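Local coordinates for protein probable enoyl-CoA hydratase/isomerase (Mycobacterium abscessus, PDB 3SWX) that probably hydrates or isomerises enoyl-CoA thioesters, as a member of the crotonase-like enoyl-CoA hydratase/isomerase family, at residues 20-25 with 42-47; 56-61 with 199-204; 89-94 with 99-104; 120-125 with 181-186. All blocks are in the same frame, centred on the assembly; numbering follows the deposited sequence.

Contact 1 (20-25 with 42-47); sequences LVIGLN and ALALGE
I22, on strand 19-24, meets the helix that follows it in the chain through its delta methyl, and tracing the side chain outward shows why. Its CB leaves the strand toward the helix, where A44 is the facing residue: I22 CA and A44 CA, 8.1 Å apart, are the nearest such pair of the two segments. At CB the chain forks. The short branch, CG2, lies anti to the backbone N and ends 5.0 Å from A44 CB, so it approaches the helix without close contact. The long branch, CG1, sits beside the backbone N (chi1 -57°), and the extended second torsion (163°) throws CD1 on toward the helix. CD1 is therefore the atom that touches, reaching L45 CD2 at 3.8 Å and A44 CB at 4.3 Å. Seen from CD1 these two partners lie about 85° apart, which places the methyl over the junction of two successive helix residues rather than against a single one. Strand 19-24, helix 35-50 and strand 56-61 form a beta-alpha-beta unit, and this contact seats its helix on its first strand. L45 does not aim its CB straight at the strand, but its CD2 branch bends in and closes on I22. The other side-chain surfaces have further apolar neighbours: A44 also packs on L11 and I13 of strand 11-16, L45 on I91 and P93, and I22 on L59. On the next turn E47 starts toward the strand, but its carboxylate end leads away.

Contact 2 (56-61 with 199-204); sequences AAVLYG and AIAQTI
A56 and A201 bring strand 56-61 and helix 199-204 together, with CA atoms 5.6 Å apart. The two short segments run nearly antiparallel, at 168°, with their axes 8.1 Å apart at the closest point. The tight part is made of small groups. A201 CB lies 3.9 Å from A56 CB and 3.8 Å from V58 CG2, so one methyl of the helix fits against two strand residues that are two positions apart and point to the same face of the sheet. V58 can serve it because its CG1 is anti to the backbone N (chi1 170°), which leaves CG2 beside that nitrogen, on the A56 side. A56 CB also lies against the backbone of the helix, 3.8 Å from A201 O. Packing thins toward the end of the segment, where I204 offers only CG2, at 4.5 Å from A56 CB. Further round the helix the character changes: Q202 points away from the strand and gives its NE2 to D16 O, T203 is partly exposed, and A199 faces solvent. I200, though buried, turns its side chain to L106, I126 and I128, and both I200 and I204 pack on T169 of the second subunit. Because A56 and V58 point toward the helix while A57 points away, the helix covers one face of the central sheet of the crotonase fold. With nothing but methyl groups and one backbone carbonyl oxygen meeting, the contact is held by close fit and exclusion of water, and the alanines set how near the helix can come.

Contact 3 (89-94 with 99-104); sequences GGINPW and RQLSKP. With EDO (1,2-ethanediol), chain D.
Apolar contacts centre on I91, whose CD1 slots against the backbone of 99-101. With CG1 anti to the backbone N (chi1 -177°) and the second torsion extended, CD1 comes within 3.7 Å of R99 CG and within 3.7 Å of Q100 C. Its CG2 takes the other direction and meets L101 CD2 at 3.9 Å. R99 runs extended from CG to NE alongside this isoleucine, which brings one face of its guanidinium over I91 CB, 4.1 Å from the plane and toward the rim. Of the polar pairs, R99 NH1 stands 3.0 Å from G90 O across the contact; within 89-94, N92 OD1 accepts the backbone N of W94 at 2.9 Å in an Asx turn, the donor sitting 39° out of the carbonyl plane. The same amide gives ND2 to O1 of a bound 1,2-ethanediol, probably from the crystallisation liquor, at 3.1 Å, and also to D97. Both segments belong to the irregular connection from helix 76-81 to strand 105-109. I91 bonds to the backbone of A42 and packs on L45 of helix 35-50, W94 reaches helix 116-123, and P104 rests against helix 209-225 just before strand 105-109 begins.

Contact 4 (120-125 with 181-186); sequences LALAAD and IGIVQE
I183 has the most surface buried here, and L122 is its main partner. Their CA atoms are 6.7 Å apart, and the closest side-chain approach is from L122 CD2 to I183 CG1, at 4.2 Å, the two chains crossing at a slant. On I183, CG1, beside the backbone N (chi1 -65°), faces the leucine, while CG2, anti to that nitrogen, comes near A121 CB, at 4.6 Å, without a close contact. F154 of helix 150-158 touches L122 and I183 alike, so the pair has a shared third side. Just before I183, G182 has a positive phi (98°), which turns the chain after helix 175-180 and carries it toward strand 186-188. The second meeting point is Q185, whose OE1 lies 4.4 Å from D125 O. Both are oxygens that can only accept, so neither binds the other, and the side chains of both residues find their partners outside this pair. Q185 OE1 takes the backbone N of V127; its NE2 makes a weak bond to G182 O, at 3.0 Å with an N-H...O angle of 130°, and another bond to N162 of the second subunit. D125 OD1 accepts from W160 NE1 of that same subunit and OD2 from the backbone N of L105. The chemistry is therefore divided: loose aliphatic packing joins helix end to loop within the chain, and the polar groups of D125 and Q185 bond partly within the chain and partly to the second subunit.

In the fold
The four contacts lie 11 to 18 Å apart, centre to centre, around the six-stranded sheet of the crotonase fold. Contacts 1 and 2 share it most directly: strands 19-24 and 56-61 are neighbours, joined by a probable hydrogen bond from V58 N to L20 O (2.8 Å). Contact 1 closes before the others open; contacts 3 and 4 follow, both nested in the loop that contact 2 closes. Contact 3 touches all the others, through I91 with A42, P104 with A57 and W94 with L120. Contacts 1 and 4, about 5 Å apart at their nearest atoms, do not touch. Contacts 2 and 4, and P104 of contact 3, reach the second subunit of the three-chain assembly.

Contact 1 (20-25 with 42-47)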
loop_
_atom_site.group_PDB
_atom_site.type_symbol
_atom_site.label_atom_id
_atom_site.label_comp_id
_atom_site.label_asym_id
_atom_site.label_seq_id
_atom_site.Cartn_x
_atom_site.Cartn_y
_atom_site.Cartn_z
ATOM N N LEU B 20 -11.671 -23.981 11.782
ATOM C CA LEU B 20 -10.640 -25.014 11.667
ATOM C C LEU B 20 -9.321 -24.512 12.240
ATOM O O LEU B 20 -8.905 -23.377 11.961
ATOM C CB LEU B 20 -10.409 -25.383 10.206
ATOM C CG LEU B 20 -9.610 -26.662 9.933
ATOM C CD1 LEU B 20 -10.411 -27.862 10.371
ATOM C CD2 LEU B 20 -9.322 -26.767 8.428
ATOM N N VAL B 21 -8.679 -25.339 13.051
ATOM C CA VAL B 21 -7.401 -24.987 13.674
ATOM C C VAL B 21 -6.348 -26.010 13.234
ATOM O O VAL B 21 -6.423 -27.183 13.578
ATOM C CB VAL B 21 -7.520 -24.929 15.230
ATOM C CG1 VAL B 21 -6.219 -24.478 15.877
ATOM C CG2 VAL B 21 -8.642 -23.983 15.664
ATOM N N ILE B 22 -5.369 -25.546 12.461
ATOM C CA ILE B 22 -4.347 -26.408 11.899
ATOM C C ILE B 22 -3.030 -26.036 12.506
ATOM O O ILE B 22 -2.622 -24.859 12.445
ATOM C CB ILE B 22 -4.202 -26.210 10.376
ATOM C CG1 ILE B 22 -5.540 -26.463 9.661
ATOM C CG2 ILE B 22 -3.061 -27.098 9.813
ATOM C CD1 ILE B 22 -5.578 -25.878 8.216
ATOM N N GLY B 23 -2.359 -27.031 13.088
ATOM C CA GLY B 23 -1.057 -26.823 13.703
ATOM C C GLY B 23 0.036 -27.539 12.926
ATOM O O GLY B 23 -0.047 -28.750 12.711
ATOM N N LEU B 24 1.033 -26.790 12.456
ATOM C CA LEU B 24 2.224 -27.419 11.910
ATOM C C LEU B 24 2.802 -28.255 13.038
ATOM O O LEU B 24 2.985 -27.770 14.162
ATOM C CB LEU B 24 3.244 -26.395 11.406
ATOM C CG LEU B 24 2.776 -25.338 10.382
ATOM C CD1 LEU B 24 3.949 -24.418 10.025
ATOM C CD2 LEU B 24 2.146 -25.983 9.117
ATOM N N ASN B 25 3.078 -29.517 12.767
ATOM C CA ASN B 25 3.428 -30.418 13.862
ATOM C C ASN B 25 4.664 -31.278 13.585
ATOM O O ASN B 25 4.593 -32.499 13.651
ATOM C CB ASN B 25 2.198 -31.278 14.247
ATOM C CG ASN B 25 2.395 -32.012 15.567
ATOM O OD1 ASN B 25 3.171 -31.570 16.410
ATOM N ND2 ASN B 25 1.718 -33.135 15.740
ATOM N N ALA B 42 -1.322 -28.552 1.949
ATOM C CA ALA B 42 -2.092 -28.388 0.706
ATOM C C ALA B 42 -3.436 -29.111 0.757
ATOM O O ALA B 42 -4.475 -28.531 0.418
ATOM C CB ALA B 42 -1.262 -28.846 -0.517
ATOM N N LEU B 43 -3.427 -30.362 1.207
ATOM C CA LEU B 43 -4.669 -31.138 1.320
ATOM C C LEU B 43 -5.619 -30.531 2.354
ATOM O O LEU B 43 -6.816 -30.336 2.072
ATOM C CB LEU B 43 -4.381 -32.601 1.668
ATOM C CG LEU B 43 -3.735 -33.419 0.540
ATOM C CD1 LEU B 43 -3.296 -34.829 1.004
ATOM C CD2 LEU B 43 -4.697 -33.530 -0.654
ATOM N N ALA B 44 -5.088 -30.213 3.535
ATOM C CA ALA B 44 -5.898 -29.684 4.616
ATOM C C ALA B 44 -6.618 -28.416 4.179
ATOM O O ALA B 44 -7.823 -28.260 4.414
ATOM C CB ALA B 44 -5.041 -29.426 5.860
ATOM N N LEU B 45 -5.894 -27.528 3.506
ATOM C CA LEU B 45 -6.478 -26.276 3.034
ATOM C C LEU B 45 -7.460 -26.501 1.898
ATOM O O LEU B 45 -8.453 -25.787 1.784
ATOM C CB LEU B 45 -5.388 -25.284 2.662
ATOM C CG LEU B 45 -4.575 -24.764 3.858
ATOM C CD1 LEU B 45 -3.470 -23.831 3.392
ATOM C CD2 LEU B 45 -5.478 -24.073 4.892
ATOM N N GLY B 46 -7.214 -27.518 1.074
ATOM C CA GLY B 46 -8.173 -27.894 0.011
ATOM C C GLY B 46 -9.459 -28.460 0.598
ATOM O O GLY B 46 -10.562 -28.126 0.160
ATOM N N GLU B 47 -9.310 -29.313 1.608
ATOM C CA GLU B 47 -10.446 -29.793 2.398
ATOM C C GLU B 47 -11.217 -28.610 3.000
ATOM O O GLU B 47 -12.457 -28.563 2.948
ATOM C CB GLU B 47 -9.948 -30.713 3.512
ATOM C CG GLU B 47 -10.948 -31.713 4.022
ATOM C CD GLU B 47 -10.634 -33.124 3.542
ATOM O OE1 GLU B 47 -9.551 -33.648 3.916
ATOM O OE2 GLU B 47 -11.462 -33.695 2.787
#

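Contact 2 (56-61 with 199-204)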
loop_
_atom_site.group_PDB
_atom_site.type_symbol
_atom_site.label_atom_id
_atom_site.label_comp_id
_atom_site.label_asym_id
_atom_site.label_seq_id
_atom_site.Cartn_x
_atom_site.Cartn_y
_atom_site.Cartn_z
ATOM N N ALA B 56 -13.892 -20.162 8.835
ATOM C CA ALA B 56 -12.586 -19.541 9.074
ATOM C C ALA B 56 -11.570 -20.627 9.411
ATOM O O ALA B 56 -11.940 -21.709 9.850
ATOM C CB ALA B 56 -12.664 -18.543 10.196
ATOM N N ALA B 57 -10.298 -20.352 9.175
ATOM C CA ALA B 57 -9.240 -21.280 9.527
ATOM C C ALA B 57 -8.062 -20.524 10.169
ATOM O O ALA B 57 -7.701 -19.427 9.731
ATOM C CB ALA B 57 -8.766 -22.092 8.301
ATOM N N VAL B 58 -7.458 -21.165 11.170
ATOM C CA VAL B 58 -6.328 -20.633 11.930
ATOM C C VAL B 58 -5.154 -21.575 11.729
ATOM O O VAL B 58 -5.300 -22.773 11.906
ATOM C CB VAL B 58 -6.673 -20.539 13.416
ATOM C CG1 VAL B 58 -5.448 -20.223 14.245
ATOM C CG2 VAL B 58 -7.721 -19.468 13.632
ATOM N N LEU B 59 -4.002 -21.026 11.331
ATOM C CA LEU B 59 -2.789 -21.792 11.108
ATOM C C LEU B 59 -1.697 -21.253 12.035
ATOM O O LEU B 59 -1.464 -20.039 12.092
ATOM C CB LEU B 59 -2.342 -21.678 9.646
ATOM C CG LEU B 59 -1.010 -22.343 9.258
ATOM C CD1 LEU B 59 -1.038 -23.849 9.504
ATOM C CD2 LEU B 59 -0.723 -22.044 7.782
ATOM N N TYR B 60 -1.080 -22.164 12.790
ATOM C CA TYR B 60 -0.029 -21.838 13.759
ATOM C C TYR B 60 0.970 -22.991 13.696
ATOM O O TYR B 60 0.784 -23.939 12.918
ATOM C CB TYR B 60 -0.609 -21.680 15.176
ATOM C CG TYR B 60 -1.021 -22.995 15.773
ATOM C CD1 TYR B 60 -2.192 -23.631 15.356
ATOM C CD2 TYR B 60 -0.221 -23.630 16.734
ATOM C CE1 TYR B 60 -2.548 -24.845 15.868
ATOM C CE2 TYR B 60 -0.578 -24.836 17.255
ATOM C CZ TYR B 60 -1.745 -25.444 16.822
ATOM O OH TYR B 60 -2.110 -26.664 17.333
ATOM N N GLY B 61 2.033 -22.902 14.485
ATOM C CA GLY B 61 3.015 -23.979 14.585
ATOM C C GLY B 61 3.149 -24.507 16.007
ATOM O O GLY B 61 3.166 -23.722 16.930
ATOM N N ALA B 199 -10.120 -16.382 18.564
ATOM C CA ALA B 199 -11.199 -15.472 18.963
ATOM C C ALA B 199 -11.641 -14.640 17.738
ATOM O O ALA B 199 -12.849 -14.465 17.490
ATOM C CB ALA B 199 -10.784 -14.570 20.154
ATOM N N ILE B 200 -10.670 -14.154 16.958
ATOM C CA ILE B 200 -10.988 -13.342 15.783
ATOM C C ILE B 200 -11.696 -14.169 14.712
ATOM O O ILE B 200 -12.620 -13.692 14.055
ATOM C CB ILE B 200 -9.734 -12.644 15.179
ATOM C CG1 ILE B 200 -9.124 -11.660 16.189
ATOM C CG2 ILE B 200 -10.135 -11.882 13.902
ATOM C CD1 ILE B 200 -7.656 -11.295 15.917
ATOM N N ALA B 201 -11.218 -15.392 14.524
ATOM C CA ALA B 201 -11.848 -16.364 13.636
ATOM C C ALA B 201 -13.312 -16.605 14.027
ATOM O O ALA B 201 -14.176 -16.669 13.170
ATOM C CB ALA B 201 -11.055 -17.692 13.688
ATOM N N GLN B 202 -13.585 -16.712 15.329
ATOM C CA GLN B 202 -14.959 -16.891 15.798
ATOM C C GLN B 202 -15.819 -15.653 15.496
ATOM O O GLN B 202 -17.006 -15.779 15.178
ATOM C CB GLN B 202 -14.990 -17.217 17.296
ATOM C CG GLN B 202 -14.384 -18.565 17.674
ATOM C CD GLN B 202 -15.140 -19.775 17.109
ATOM O OE1 GLN B 202 -16.244 -19.643 16.565
ATOM N NE2 GLN B 202 -14.523 -20.966 17.223
ATOM N N THR B 203 -15.233 -14.463 15.592
ATOM C CA THR B 203 -15.982 -13.246 15.248
ATOM C C THR B 203 -16.365 -13.276 13.792
ATOM O O THR B 203 -17.511 -12.971 13.441
ATOM C CB THR B 203 -15.192 -11.976 15.554
ATOM O OG1 THR B 203 -14.909 -11.958 16.957
ATOM C CG2 THR B 203 -16.002 -10.735 15.194
ATOM N N ILE B 204 -15.412 -13.688 12.957
ATOM C CA ILE B 204 -15.652 -13.853 11.522
ATOM C C ILE B 204 -16.780 -14.839 11.290
ATOM O O ILE B 204 -17.678 -14.590 10.464
ATOM C CB ILE B 204 -14.369 -14.300 10.771
ATOM C CG1 ILE B 204 -13.348 -13.161 10.753
ATOM C CG2 ILE B 204 -14.692 -14.666 9.325
ATOM C CD1 ILE B 204 -12.023 -13.509 10.095
#

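Contact 3 (89-94 with 99-104)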
loop_
_atom_site.group_PDB
_atom_site.type_symbol
_atom_site.label_atom_id
_atom_site.label_comp_id
_atom_site.label_asym_id
_atom_site.label_seq_id
_atom_site.Cartn_x
_atom_site.Cartn_y
_atom_site.Cartn_z
ATOM N N GLY B 89 -7.093 -33.118 -4.134
ATOM C CA GLY B 89 -7.504 -31.795 -4.510
ATOM C C GLY B 89 -7.011 -30.911 -3.368
ATOM O O GLY B 89 -7.762 -30.536 -2.444
ATOM N N GLY B 90 -5.716 -30.619 -3.409
ATOM C CA GLY B 90 -5.129 -29.631 -2.515
ATOM C C GLY B 90 -5.151 -28.255 -3.150
ATOM O O GLY B 90 -5.585 -28.090 -4.289
ATOM N N ILE B 91 -4.695 -27.262 -2.387
ATOM C CA ILE B 91 -4.385 -25.949 -2.915
ATOM C C ILE B 91 -3.030 -25.519 -2.366
ATOM O O ILE B 91 -2.760 -25.706 -1.185
ATOM C CB ILE B 91 -5.458 -24.903 -2.535
ATOM C CG1 ILE B 91 -5.121 -23.557 -3.164
ATOM C CG2 ILE B 91 -5.601 -24.750 -0.982
ATOM C CD1 ILE B 91 -6.237 -22.529 -3.009
ATOM N N ASN B 92 -2.176 -24.962 -3.222
ATOM C CA ASN B 92 -0.892 -24.453 -2.770
ATOM C C ASN B 92 -1.130 -23.490 -1.588
ATOM O O ASN B 92 -1.814 -22.487 -1.737
ATOM C CB ASN B 92 -0.121 -23.777 -3.925
ATOM C CG ASN B 92 1.253 -23.323 -3.527
ATOM O OD1 ASN B 92 1.538 -23.141 -2.355
ATOM N ND2 ASN B 92 2.107 -23.095 -4.505
ATOM N N PRO B 93 -0.596 -23.825 -0.400
ATOM C CA PRO B 93 -0.838 -22.962 0.762
ATOM C C PRO B 93 -0.366 -21.524 0.556
ATOM O O PRO B 93 -0.983 -20.623 1.093
ATOM C CB PRO B 93 -0.052 -23.644 1.890
ATOM C CG PRO B 93 0.001 -25.091 1.474
ATOM C CD PRO B 93 0.167 -25.030 -0.037
ATOM N N TRP B 94 0.689 -21.333 -0.244
ATOM C CA TRP B 94 1.180 -19.999 -0.603
ATOM C C TRP B 94 0.356 -19.316 -1.703
ATOM O O TRP B 94 0.518 -18.107 -1.952
ATOM C CB TRP B 94 2.679 -20.055 -0.970
ATOM C CG TRP B 94 3.493 -20.327 0.243
ATOM C CD1 TRP B 94 4.100 -19.420 1.038
ATOM C CD2 TRP B 94 3.723 -21.609 0.838
ATOM N NE1 TRP B 94 4.732 -20.058 2.094
ATOM C CE2 TRP B 94 4.508 -21.405 1.983
ATOM C CE3 TRP B 94 3.356 -22.920 0.497
ATOM C CZ2 TRP B 94 4.918 -22.460 2.802
ATOM C CZ3 TRP B 94 3.771 -23.966 1.318
ATOM C CH2 TRP B 94 4.539 -23.728 2.448
ATOM N N ARG B 99 -4.555 -19.844 -7.928
ATOM C CA ARG B 99 -5.717 -20.191 -7.131
ATOM C C ARG B 99 -5.560 -19.723 -5.688
ATOM O O ARG B 99 -4.522 -19.945 -5.066
ATOM C CB ARG B 99 -5.902 -21.711 -7.180
ATOM C CG ARG B 99 -7.209 -22.219 -6.591
ATOM C CD ARG B 99 -7.321 -23.731 -6.781
ATOM N NE ARG B 99 -8.468 -24.291 -6.074
ATOM C CZ ARG B 99 -8.545 -25.550 -5.643
ATOM N NH1 ARG B 99 -7.520 -26.395 -5.814
ATOM N NH2 ARG B 99 -9.640 -25.974 -5.018
ATOM N N GLN B 100 -6.594 -19.090 -5.160
ATOM C CA GLN B 100 -6.607 -18.655 -3.778
ATOM C C GLN B 100 -7.832 -19.167 -3.010
ATOM O O GLN B 100 -8.873 -19.498 -3.605
ATOM C CB GLN B 100 -6.567 -17.127 -3.712
ATOM C CG GLN B 100 -5.267 -16.546 -4.180
ATOM C CD GLN B 100 -5.406 -15.757 -5.430
ATOM O OE1 GLN B 100 -5.734 -16.295 -6.512
ATOM N NE2 GLN B 100 -5.151 -14.453 -5.311
ATOM N N LEU B 101 -7.696 -19.195 -1.686
ATOM C CA LEU B 101 -8.792 -19.585 -0.785
ATOM C C LEU B 101 -10.000 -18.646 -0.869
ATOM O O LEU B 101 -9.849 -17.417 -0.921
ATOM C CB LEU B 101 -8.305 -19.637 0.664
ATOM C CG LEU B 101 -7.327 -20.767 0.998
ATOM C CD1 LEU B 101 -6.851 -20.648 2.449
ATOM C CD2 LEU B 101 -7.998 -22.141 0.722
ATOM N N SER B 102 -11.188 -19.244 -0.845
ATOM C CA SER B 102 -12.460 -18.514 -0.933
ATOM C C SER B 102 -12.931 -18.058 0.418
ATOM O O SER B 102 -13.875 -17.280 0.512
ATOM C CB SER B 102 -13.564 -19.423 -1.505
ATOM O OG SER B 102 -13.282 -19.756 -2.846
ATOM N N LYS B 103 -12.291 -18.576 1.460
ATOM C CA LYS B 103 -12.688 -18.293 2.832
ATOM C C LYS B 103 -11.462 -17.899 3.642
ATOM O O LYS B 103 -10.318 -18.156 3.219
ATOM C CB LYS B 103 -13.381 -19.504 3.453
ATOM C CG LYS B 103 -14.608 -19.940 2.706
ATOM C CD LYS B 103 -15.278 -21.092 3.387
ATOM C CE LYS B 103 -14.506 -22.385 3.246
ATOM N NZ LYS B 103 -15.311 -23.516 3.786
ATOM N N PRO B 104 -11.694 -17.278 4.810
ATOM C CA PRO B 104 -10.602 -16.631 5.539
ATOM C C PRO B 104 -9.558 -17.581 6.105
ATOM O O PRO B 104 -9.886 -18.694 6.512
ATOM C CB PRO B 104 -11.329 -15.869 6.647
ATOM C CG PRO B 104 -12.698 -15.646 6.116
ATOM C CD PRO B 104 -13.004 -16.906 5.373
HETATM C C1 EDO D . 5.850 -22.687 -3.076
HETATM O O1 EDO D . 5.229 -22.744 -4.380
HETATM C C2 EDO D . 6.310 -24.070 -2.590
HETATM O O2 EDO D . 6.538 -25.000 -3.667
#

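Contact 4 (120-125 with 181-186)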
loop_
_atom_site.group_PDB
_atom_site.type_symbol
_atom_site.label_atom_id
_atom_site.label_comp_id
_atom_site.label_asym_id
_atom_site.label_seq_id
_atom_site.Cartn_x
_atom_site.Cartn_y
_atom_site.Cartn_z
ATOM N N LEU B 120 3.878 -17.428 4.157
ATOM C CA LEU B 120 2.596 -17.990 4.629
ATOM C C LEU B 120 1.741 -16.926 5.266
ATOM O O LEU B 120 0.554 -16.833 4.989
ATOM C CB LEU B 120 2.818 -19.096 5.659
ATOM C CG LEU B 120 2.940 -20.515 5.156
ATOM C CD1 LEU B 120 3.042 -21.497 6.351
ATOM C CD2 LEU B 120 1.713 -20.857 4.263
ATOM N N ALA B 121 2.353 -16.123 6.130
ATOM C CA ALA B 121 1.658 -15.020 6.765
ATOM C C ALA B 121 1.168 -14.002 5.731
ATOM O O ALA B 121 0.049 -13.504 5.834
ATOM C CB ALA B 121 2.550 -14.348 7.851
ATOM N N LEU B 122 1.986 -13.690 4.733
ATOM C CA LEU B 122 1.553 -12.786 3.672
ATOM C C LEU B 122 0.424 -13.360 2.804
ATOM O O LEU B 122 -0.323 -12.596 2.188
ATOM C CB LEU B 122 2.737 -12.355 2.779
ATOM C CG LEU B 122 3.782 -11.380 3.364
ATOM C CD1 LEU B 122 5.016 -11.323 2.433
ATOM C CD2 LEU B 122 3.206 -9.986 3.572
ATOM N N ALA B 123 0.315 -14.678 2.710
ATOM C CA ALA B 123 -0.745 -15.310 1.915
ATOM C C ALA B 123 -2.115 -15.284 2.630
ATOM O O ALA B 123 -3.143 -15.340 1.974
ATOM C CB ALA B 123 -0.360 -16.746 1.558
ATOM N N ALA B 124 -2.104 -15.178 3.964
ATOM C CA ALA B 124 -3.292 -15.199 4.786
ATOM C C ALA B 124 -3.975 -13.847 4.807
ATOM O O ALA B 124 -3.515 -12.882 4.187
ATOM C CB ALA B 124 -2.940 -15.621 6.228
ATOM N N ASP B 125 -5.088 -13.794 5.529
ATOM C CA ASP B 125 -5.888 -12.580 5.605
ATOM C C ASP B 125 -5.630 -11.782 6.863
ATOM O O ASP B 125 -5.774 -10.572 6.852
ATOM C CB ASP B 125 -7.372 -12.925 5.466
ATOM C CG ASP B 125 -7.640 -13.705 4.225
ATOM O OD1 ASP B 125 -7.307 -13.176 3.132
ATOM O OD2 ASP B 125 -8.105 -14.859 4.340
ATOM N N ILE B 181 5.035 -2.138 9.789
ATOM C CA ILE B 181 4.962 -2.120 8.335
ATOM C C ILE B 181 3.802 -2.909 7.752
ATOM O O ILE B 181 3.722 -3.050 6.540
ATOM C CB ILE B 181 6.307 -2.499 7.697
ATOM C CG1 ILE B 181 6.622 -3.991 7.863
ATOM C CG2 ILE B 181 7.418 -1.603 8.305
ATOM C CD1 ILE B 181 8.027 -4.376 7.392
ATOM N N GLY B 182 2.912 -3.429 8.599
ATOM C CA GLY B 182 1.620 -3.945 8.142
ATOM C C GLY B 182 1.481 -5.443 7.929
ATOM O O GLY B 182 0.377 -5.908 7.597
ATOM N N ILE B 183 2.565 -6.202 8.091
ATOM C CA ILE B 183 2.502 -7.670 7.954
ATOM C C ILE B 183 1.748 -8.316 9.124
ATOM O O ILE B 183 1.041 -9.297 8.954
ATOM C CB ILE B 183 3.906 -8.346 8.003
ATOM C CG1 ILE B 183 4.788 -7.967 6.846
ATOM C CG2 ILE B 183 3.775 -9.877 7.962
ATOM C CD1 ILE B 183 6.202 -8.687 7.003
ATOM N N VAL B 184 1.951 -7.785 10.322
ATOM C CA VAL B 184 1.334 -8.319 11.530
ATOM C C VAL B 184 0.253 -7.355 12.004
ATOM O O VAL B 184 0.529 -6.170 12.176
ATOM C CB VAL B 184 2.392 -8.467 12.642
ATOM C CG1 VAL B 184 1.716 -8.655 14.031
ATOM C CG2 VAL B 184 3.319 -9.623 12.323
ATOM N N GLN B 185 -0.957 -7.853 12.236
ATOM C CA GLN B 185 -2.087 -6.986 12.599
ATOM C C GLN B 185 -2.126 -6.693 14.083
ATOM O O GLN B 185 -2.625 -5.663 14.505
ATOM C CB GLN B 185 -3.430 -7.588 12.179
ATOM C CG GLN B 185 -3.779 -7.350 10.723
ATOM C CD GLN B 185 -2.704 -7.846 9.782
ATOM O OE1 GLN B 185 -2.579 -9.054 9.539
ATOM N NE2 GLN B 185 -1.918 -6.913 9.240
ATOM N N GLU B 186 -1.600 -7.599 14.887
ATOM C CA GLU B 186 -1.656 -7.416 16.321
ATOM C C GLU B 186 -0.576 -8.257 16.978
ATOM O O GLU B 186 -0.301 -9.390 16.552
ATOM C CB GLU B 186 -3.051 -7.783 16.845
ATOM C CG GLU B 186 -3.228 -7.491 18.325
ATOM C CD GLU B 186 -4.599 -7.884 18.873
ATOM O OE1 GLU B 186 -5.521 -8.253 18.078
ATOM O OE2 GLU B 186 -4.730 -7.820 20.126
#